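Local coordinates for uncharacterized protein (Bacteroides eggerthii DSM 20697, PDB 4ECO) that is of unknown function but folds into a leucine-rich repeat solenoid, an architecture that commonly serves for protein binding, at residues L33-I38 with A58-N63; D164-N167 with Q171-S174. One frame throughout, in Å; residues are numbered along the deposited sequence.

Contact 1 (L33-I38 with A58-N63)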
loop_
_atom_site.group_PDB
_atom_site.type_symbol
_atom_site.label_atom_id
_atom_site.label_comp_id
_atom_site.label_asym_id
_atom_site.label_seq_id
_atom_site.Cartn_x
_atom_site.Cartn_y
_atom_site.Cartn_z
ATOM N N LEU A 33 -24.438 -30.901 15.257
ATOM C CA LEU A 33 -24.832 -30.616 16.633
ATOM C C LEU A 33 -23.868 -29.582 17.224
ATOM O O LEU A 33 -24.293 -28.744 18.037
ATOM C CB LEU A 33 -24.876 -31.888 17.477
ATOM C CG LEU A 33 -25.771 -33.002 16.953
ATOM C CD1 LEU A 33 -25.543 -34.282 17.713
ATOM C CD2 LEU A 33 -27.239 -32.613 16.983
ATOM N N ALA A 34 -22.582 -29.609 16.763
ATOM C CA ALA A 34 -21.551 -28.636 17.122
ATOM C C ALA A 34 -21.898 -27.274 16.507
ATOM O O ALA A 34 -21.901 -26.270 17.232
ATOM C CB ALA A 34 -20.179 -29.105 16.667
ATOM N N LEU A 35 -22.276 -27.241 15.201
ATOM C CA LEU A 35 -22.697 -26.008 14.527
ATOM C C LEU A 35 -23.828 -25.318 15.270
ATOM O O LEU A 35 -23.735 -24.117 15.526
ATOM C CB LEU A 35 -23.148 -26.267 13.082
ATOM C CG LEU A 35 -22.064 -26.484 12.038
ATOM C CD1 LEU A 35 -22.686 -26.657 10.675
ATOM C CD2 LEU A 35 -21.072 -25.339 12.016
ATOM N N LYS A 36 -24.876 -26.081 15.644
ATOM C CA LYS A 36 -26.040 -25.563 16.365
ATOM C C LYS A 36 -25.623 -25.061 17.779
ATOM O O LYS A 36 -26.067 -23.989 18.211
ATOM C CB LYS A 36 -27.133 -26.644 16.436
ATOM C CG LYS A 36 -28.332 -26.352 17.335
ATOM C CD LYS A 36 -29.240 -25.214 16.912
ATOM C CE LYS A 36 -30.321 -25.091 17.961
ATOM N NZ LYS A 36 -31.203 -23.928 17.714
ATOM N N GLU A 37 -24.724 -25.792 18.447
ATOM C CA GLU A 37 -24.260 -25.403 19.771
ATOM C C GLU A 37 -23.427 -24.086 19.680
ATOM O O GLU A 37 -23.565 -23.206 20.534
ATOM C CB GLU A 37 -23.466 -26.550 20.405
ATOM C CG GLU A 37 -23.437 -26.477 21.923
ATOM C CD GLU A 37 -23.067 -27.768 22.625
ATOM O OE1 GLU A 37 -23.609 -28.835 22.248
ATOM O OE2 GLU A 37 -22.273 -27.698 23.595
ATOM N N ILE A 38 -22.626 -23.942 18.605
ATOM C CA ILE A 38 -21.828 -22.743 18.324
ATOM C C ILE A 38 -22.794 -21.559 18.090
ATOM O O ILE A 38 -22.628 -20.509 18.703
ATOM C CB ILE A 38 -20.870 -23.001 17.121
ATOM C CG1 ILE A 38 -19.666 -23.834 17.599
ATOM C CG2 ILE A 38 -20.411 -21.681 16.441
ATOM C CD1 ILE A 38 -18.931 -24.595 16.500
ATOM N N ALA A 58 -28.918 -12.386 5.789
ATOM C CA ALA A 58 -29.037 -13.851 5.930
ATOM C C ALA A 58 -28.719 -14.310 7.367
ATOM O O ALA A 58 -28.256 -13.490 8.190
ATOM C CB ALA A 58 -28.108 -14.555 4.945
ATOM N N ASN A 59 -28.993 -15.623 7.667
ATOM C CA ASN A 59 -28.744 -16.283 8.960
ATOM C C ASN A 59 -28.835 -17.794 8.800
ATOM O O ASN A 59 -29.418 -18.283 7.838
ATOM C CB ASN A 59 -29.739 -15.788 10.043
ATOM C CG ASN A 59 -29.418 -16.163 11.485
ATOM O OD1 ASN A 59 -28.379 -16.761 11.817
ATOM N ND2 ASN A 59 -30.314 -15.807 12.391
ATOM N N TRP A 60 -28.256 -18.532 9.745
ATOM C CA TRP A 60 -28.369 -19.977 9.781
ATOM C C TRP A 60 -29.817 -20.366 10.121
ATOM O O TRP A 60 -30.561 -19.587 10.732
ATOM C CB TRP A 60 -27.385 -20.574 10.796
ATOM C CG TRP A 60 -25.938 -20.412 10.424
ATOM C CD1 TRP A 60 -25.432 -19.764 9.337
ATOM C CD2 TRP A 60 -24.809 -20.947 11.134
ATOM N NE1 TRP A 60 -24.056 -19.863 9.324
ATOM C CE2 TRP A 60 -23.649 -20.578 10.418
ATOM C CE3 TRP A 60 -24.663 -21.711 12.306
ATOM C CZ2 TRP A 60 -22.361 -20.914 10.854
ATOM C CZ3 TRP A 60 -23.386 -22.060 12.729
ATOM C CH2 TRP A 60 -22.256 -21.675 12.005
ATOM N N ASN A 61 -30.235 -21.541 9.684
ATOM C CA ASN A 61 -31.583 -22.005 9.948
ATOM C C ASN A 61 -31.518 -23.460 10.292
ATOM O O ASN A 61 -30.879 -24.242 9.560
ATOM C CB ASN A 61 -32.466 -21.743 8.742
ATOM C CG ASN A 61 -33.892 -22.090 8.993
ATOM O OD1 ASN A 61 -34.306 -23.217 8.755
ATOM N ND2 ASN A 61 -34.672 -21.135 9.491
ATOM N N PHE A 62 -32.132 -23.826 11.437
ATOM C CA PHE A 62 -32.118 -25.204 11.941
ATOM C C PHE A 62 -33.550 -25.765 11.970
ATOM O O PHE A 62 -33.791 -26.858 12.500
ATOM C CB PHE A 62 -31.422 -25.273 13.325
ATOM C CG PHE A 62 -29.967 -24.868 13.255
ATOM C CD1 PHE A 62 -28.995 -25.770 12.833
ATOM C CD2 PHE A 62 -29.575 -23.565 13.547
ATOM C CE1 PHE A 62 -27.670 -25.371 12.685
ATOM C CE2 PHE A 62 -28.248 -23.174 13.403
ATOM C CZ PHE A 62 -27.306 -24.077 12.968
ATOM N N ASN A 63 -34.479 -25.048 11.326
ATOM C CA ASN A 63 -35.860 -25.486 11.167
ATOM C C ASN A 63 -35.993 -26.336 9.871
ATOM O O ASN A 63 -36.816 -26.069 9.004
ATOM C CB ASN A 63 -36.793 -24.288 11.182
ATOM C CG ASN A 63 -36.903 -23.639 12.541
ATOM O OD1 ASN A 63 -36.631 -24.256 13.588
ATOM N ND2 ASN A 63 -37.362 -22.392 12.554
#
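Lys-36 lies across the ring of Phe-62, fastening helix 27-41 to the irregular loop that follows it. Both segments belong to the first leucine-rich repeat region, and a helix backed by a tryptophan-rich loop at the head of the repeats is consistent with an N-terminal cap. CB of Lys-36 starts the contact, 4.0 Å from CE1 of Phe-62. CG then stands anti to the backbone N (chi1 171°), and a bend at chi2 (67°) turns the chain back over the aromatic face. CD makes the main contact: it sits 3.9 Å from the ring centroid and 20° off the ring normal, a CH-pi interaction displaced toward the CG side of the ring. The chain runs on through CE to NZ, which makes a long, weak ion pair with Asp-40 OD1.

Trp-60 meets the same helix differently, presenting the rim of its six-membered ring to Leu-35. The backbone O of Leu-35 lies in the indole plane, 3.5 Å from CZ3. The Leu-35 and Trp-60 side chains cross at about a right angle. Trp-39 also packs against the Trp-60 and Phe-62 rings. The indole NE1 is hydrogen-bonded to Pro-73 O, while on the benzo side CH2 touches Leu-35 CD2 at 3.9 Å.

Contact 2 (D164-N167 with Q171-S174)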
loop_
_atom_site.group_PDB
_atom_site.type_symbol
_atom_site.label_atom_id
_atom_site.label_comp_id
_atom_site.label_asym_id
_atom_site.label_seq_id
_atom_site.Cartn_x
_atom_site.Cartn_y
_atom_site.Cartn_z
ATOM N N ASP A 164 -1.236 13.130 -17.564
ATOM C CA ASP A 164 -1.884 13.071 -18.879
ATOM C C ASP A 164 -0.895 12.591 -19.957
ATOM O O ASP A 164 -1.248 11.687 -20.724
ATOM C CB ASP A 164 -2.494 14.427 -19.291
ATOM C CG ASP A 164 -3.678 14.927 -18.459
ATOM O OD1 ASP A 164 -4.267 14.119 -17.696
ATOM O OD2 ASP A 164 -3.978 16.145 -18.524
ATOM N N CYS A 165 0.352 13.133 -19.967
ATOM C CA CYS A 165 1.393 12.757 -20.938
ATOM C C CYS A 165 1.795 11.284 -20.781
ATOM O O CYS A 165 1.997 10.606 -21.795
ATOM C CB CYS A 165 2.608 13.667 -20.831
ATOM S SG CYS A 165 2.273 15.392 -21.268
ATOM N N ILE A 166 1.893 10.790 -19.525
ATOM C CA ILE A 166 2.207 9.392 -19.226
ATOM C C ILE A 166 1.059 8.498 -19.742
ATOM O O ILE A 166 1.318 7.530 -20.468
ATOM C CB ILE A 166 2.481 9.193 -17.711
ATOM C CG1 ILE A 166 3.849 9.825 -17.331
ATOM C CG2 ILE A 166 2.418 7.689 -17.314
ATOM C CD1 ILE A 166 4.139 9.921 -15.831
ATOM N N ASN A 167 -0.198 8.856 -19.420
ATOM C CA ASN A 167 -1.387 8.093 -19.821
ATOM C C ASN A 167 -1.575 8.029 -21.338
ATOM O O ASN A 167 -2.127 7.036 -21.807
ATOM C CB ASN A 167 -2.645 8.662 -19.184
ATOM C CG ASN A 167 -2.686 8.540 -17.684
ATOM O OD1 ASN A 167 -2.015 7.703 -17.075
ATOM N ND2 ASN A 167 -3.504 9.361 -17.057
ATOM N N GLN A 171 4.115 3.651 -24.685
ATOM C CA GLN A 171 5.342 3.030 -24.185
ATOM C C GLN A 171 5.440 3.108 -22.644
ATOM O O GLN A 171 6.429 2.647 -22.074
ATOM C CB GLN A 171 6.579 3.693 -24.844
ATOM C CG GLN A 171 6.733 3.405 -26.353
ATOM C CD GLN A 171 7.038 1.947 -26.738
ATOM O OE1 GLN A 171 7.996 1.313 -26.251
ATOM N NE2 GLN A 171 6.231 1.386 -27.646
ATOM N N GLN A 172 4.420 3.672 -21.976
ATOM C CA GLN A 172 4.371 3.809 -20.511
ATOM C C GLN A 172 3.081 3.210 -19.912
ATOM O O GLN A 172 2.016 3.272 -20.545
ATOM C CB GLN A 172 4.467 5.284 -20.088
ATOM C CG GLN A 172 5.763 5.972 -20.470
ATOM C CD GLN A 172 5.909 7.311 -19.784
ATOM O OE1 GLN A 172 5.896 7.408 -18.547
ATOM N NE2 GLN A 172 6.133 8.373 -20.563
ATOM N N LYS A 173 3.179 2.678 -18.674
ATOM C CA LYS A 173 2.025 2.158 -17.929
ATOM C C LYS A 173 1.210 3.355 -17.423
ATOM O O LYS A 173 1.769 4.267 -16.795
ATOM C CB LYS A 173 2.442 1.232 -16.758
ATOM C CG LYS A 173 3.349 0.045 -17.112
ATOM C CD LYS A 173 3.573 -0.830 -15.885
ATOM C CE LYS A 173 4.546 -1.968 -16.085
ATOM N NZ LYS A 173 4.562 -2.865 -14.893
ATOM N N SER A 174 -0.082 3.397 -17.757
ATOM C CA SER A 174 -0.953 4.502 -17.350
ATOM C C SER A 174 -1.103 4.517 -15.829
ATOM O O SER A 174 -0.933 3.486 -15.170
ATOM C CB SER A 174 -2.313 4.403 -18.039
ATOM O OG SER A 174 -2.161 4.604 -19.437
#
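Ile-166 packs its branched side chain against the amide end of Gln-172, the two side chains crossing at about a right angle. Its CG1 lies 3.4 Å from Gln-172 OE1, and CG2, anti to the backbone N, reaches the carbonyl O of Lys-173 at 3.5 Å. The glutamine arrives with its chain extended beyond CG (chi2 -168°), which brings the amide up to the isoleucine; its NE2 is hydrogen-bonded to Asp-169 OD2, a link that restrains the group there.

On the next residue of the helix, Asn-167 faces Ser-174. Its OD1 comes within 3.4 Å of Ser-174 CA and accepts a hydrogen bond from the following backbone amide, Ile-175 N. Ser-174 OG in turn donates a weak hydrogen bond to Asn-167 O (3.4 Å), so the returning loop is met by the asparagine side chain and, more weakly, by its backbone carbonyl. The carbonyl of Lys-173 also has a polar partner, Arg-155.

Between the segments Asp-169 OD1 accepts the backbone N of Gln-171, an Asx turn. The whole is a tight reversal of the chain just after the end of helix 160-168, made within a long insertion between neighbouring parallel strands of the leucine-rich repeat solenoid.

Contact 1 closes along the chain before contact 2 opens. They lie on opposite sides of the chain's centre, their own centres 53 Å apart and their nearest atoms about 38 Å apart, and they share no helix or strand. Contact 1 belongs to helix 27-41 and the loop leading to strand 75-77, at the start of the repeats. Contact 2 belongs to helix 160-168, in the insertion between the paired parallel strands 109-111 and 210-214. Although early in sequence, this insertion touches Thr-491, Val-516 and Lys-539, beside strands 492-494, 517-519 and 540-542, so it bridges to much later repeats, while contact 1 lies near the N-terminal end, consistent with a capping region.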